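Mll3558 protein (Mesorhizobium loti, PDB 3RD6) is of unknown function but belongs to the AHA1 (activator of Hsp90 ATPase homolog 1-like) family of the Bet v 1-like clan. Local coordinates at residues F10-Y16 against T114-E120. Numbering follows the deposited sequence.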
# COMPACT_ATOMS: atom_id res chain seq x y z
N PHE A 10 12.91 2.56 -2.39
CA PHE A 10 13.93 3.59 -2.33
C PHE A 10 13.71 4.39 -1.07
O PHE A 10 12.60 4.40 -0.52
CB PHE A 10 13.90 4.48 -3.59
CG PHE A 10 12.68 5.35 -3.72
CD1 PHE A 10 12.53 6.49 -2.95
CD2 PHE A 10 11.70 5.04 -4.64
CE1 PHE A 10 11.42 7.31 -3.09
CE2 PHE A 10 10.59 5.86 -4.79
CZ PHE A 10 10.45 7.00 -4.01
N THR A 11 14.76 5.04 -0.60
CA THR A 11 14.67 5.84 0.61
C THR A 11 15.34 7.19 0.44
O THR A 11 16.35 7.31 -0.25
CB THR A 11 15.28 5.07 1.78
OG1 THR A 11 14.85 3.70 1.70
CG2 THR A 11 14.82 5.64 3.11
N ILE A 12 14.77 8.21 1.06
CA ILE A 12 15.29 9.56 0.96
C ILE A 12 15.37 10.22 2.34
O ILE A 12 14.36 10.41 3.00
CB ILE A 12 14.38 10.42 0.05
CG1 ILE A 12 14.25 9.75 -1.31
CG2 ILE A 12 14.95 11.81 -0.09
CD1 ILE A 12 13.20 10.37 -2.21
N GLU A 13 16.58 10.54 2.78
CA GLU A 13 16.76 11.19 4.06
C GLU A 13 16.95 12.67 3.80
O GLU A 13 17.60 13.07 2.83
CB GLU A 13 17.98 10.65 4.81
CG GLU A 13 17.82 9.23 5.31
CD GLU A 13 18.79 8.26 4.67
OE1 GLU A 13 18.80 8.16 3.42
OE2 GLU A 13 19.55 7.60 5.41
N ARG A 14 16.36 13.49 4.66
CA ARG A 14 16.46 14.93 4.52
C ARG A 14 16.10 15.57 5.85
O ARG A 14 14.99 15.39 6.34
CB ARG A 14 15.52 15.43 3.43
CG ARG A 14 15.81 16.86 3.01
CD ARG A 14 14.92 17.31 1.87
NE ARG A 14 15.56 18.35 1.07
CZ ARG A 14 16.03 19.50 1.56
NH1 ARG A 14 15.94 19.76 2.86
NH2 ARG A 14 16.59 20.38 0.74
N THR A 15 17.04 16.31 6.42
CA THR A 15 16.81 16.96 7.70
C THR A 15 16.30 18.38 7.54
O THR A 15 16.59 19.05 6.55
CB THR A 15 18.08 16.98 8.53
OG1 THR A 15 18.60 15.65 8.62
CG2 THR A 15 17.78 17.51 9.93
N TYR A 16 15.54 18.82 8.54
CA TYR A 16 14.96 20.16 8.53
C TYR A 16 15.29 20.83 9.85
O TYR A 16 15.33 20.18 10.89
CB TYR A 16 13.44 20.07 8.36
CG TYR A 16 13.03 19.45 7.05
CD1 TYR A 16 12.96 20.21 5.89
CD2 TYR A 16 12.74 18.09 6.96
CE1 TYR A 16 12.62 19.63 4.67
CE2 TYR A 16 12.41 17.50 5.74
CZ TYR A 16 12.35 18.28 4.60
OH TYR A 16 12.02 17.71 3.40
N THR A 114 14.58 18.02 12.72
CA THR A 114 13.76 16.86 12.41
C THR A 114 14.36 15.94 11.34
O THR A 114 14.79 16.40 10.28
CB THR A 114 12.37 17.31 11.96
OG1 THR A 114 11.54 16.16 11.75
CG2 THR A 114 12.47 18.09 10.67
N ARG A 115 14.40 14.64 11.64
CA ARG A 115 14.95 13.66 10.71
C ARG A 115 13.79 13.03 9.94
O ARG A 115 12.92 12.38 10.53
CB ARG A 115 15.72 12.58 11.47
CG ARG A 115 16.49 11.61 10.57
CD ARG A 115 17.60 12.31 9.82
NE ARG A 115 18.28 11.41 8.89
CZ ARG A 115 18.85 10.25 9.23
NH1 ARG A 115 18.82 9.83 10.49
NH2 ARG A 115 19.44 9.51 8.30
N LEU A 116 13.79 13.21 8.62
CA LEU A 116 12.72 12.66 7.79
C LEU A 116 13.20 11.62 6.82
O LEU A 116 13.92 11.93 5.87
CB LEU A 116 12.01 13.78 7.02
CG LEU A 116 10.92 13.37 6.01
CD1 LEU A 116 9.86 14.44 5.94
CD2 LEU A 116 11.54 13.15 4.64
N THR A 117 12.81 10.38 7.07
CA THR A 117 13.16 9.29 6.19
C THR A 117 11.86 8.89 5.48
O THR A 117 10.91 8.42 6.11
CB THR A 117 13.78 8.10 6.97
OG1 THR A 117 13.92 6.97 6.10
CG2 THR A 117 12.94 7.73 8.16
N TYR A 118 11.84 9.14 4.18
CA TYR A 118 10.70 8.86 3.32
C TYR A 118 10.99 7.59 2.51
O TYR A 118 11.85 7.58 1.66
CB TYR A 118 10.50 10.07 2.40
CG TYR A 118 9.21 10.13 1.59
CD1 TYR A 118 8.18 11.00 1.95
CD2 TYR A 118 9.06 9.37 0.43
CE1 TYR A 118 7.03 11.13 1.17
CE2 TYR A 118 7.91 9.48 -0.36
CZ TYR A 118 6.89 10.37 0.02
OH TYR A 118 5.76 10.47 -0.76
N THR A 119 10.27 6.51 2.81
CA THR A 119 10.47 5.23 2.12
C THR A 119 9.29 4.85 1.22
O THR A 119 8.13 4.91 1.64
CB THR A 119 10.67 4.08 3.13
OG1 THR A 119 11.72 4.41 4.03
CG2 THR A 119 11.01 2.78 2.39
N GLU A 120 9.59 4.42 -0.00
CA GLU A 120 8.53 4.01 -0.93
C GLU A 120 8.70 2.63 -1.58
O GLU A 120 9.57 2.43 -2.43
CB GLU A 120 8.33 5.08 -2.01
CG GLU A 120 6.89 5.53 -2.09
CD GLU A 120 6.65 6.70 -3.02
OE1 GLU A 120 6.68 6.49 -4.25
OE2 GLU A 120 6.44 7.83 -2.53
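Phe-10 lays one face of its ring over Glu-120 CB, a CH-pi contact 3.9 Å from the ring centroid and 28° off its normal. A chi1 of 67°, with CG between backbone N and carbonyl carbon, swings the ring across to strand 114-120. Followed outward, Glu-120 CB lies 3.5 Å from Phe-10 CZ, the extended chain then runs alongside the ring, and OE1 is 3.8 Å from that same CZ. At the tip OE1 hydrogen-bonds Tyr-89 OH, while OE2 accepts Tyr-118 OH at 3.3 Å, in the plane of that tyrosine ring. Replacing Phe-10 by alanine removes the ring and is likely to cost Glu-120 CB its CH-pi cover, opening a gap beside the chain. Ile-12 and Tyr-118 pair by backbone in both directions, Tyr-118 N reaching Ile-12 O at 3.1 Å. This antiparallel pairing joins the first and last strands of the Bet v 1-like sheet, and helix 131-148 packs on the face bearing Phe-10, Ile-12, Tyr-118 and Glu-120. On the opposite face, Glu-13 OE2 and Arg-115 NH2 form a long salt bridge of 3.5 Å, carboxylate and guanidinium planes 22° apart. That face is polar, with Thr-11, Thr-15, Thr-117 and Thr-119; the other buries Glu-120 at one end, held by two tyrosine hydroxyls.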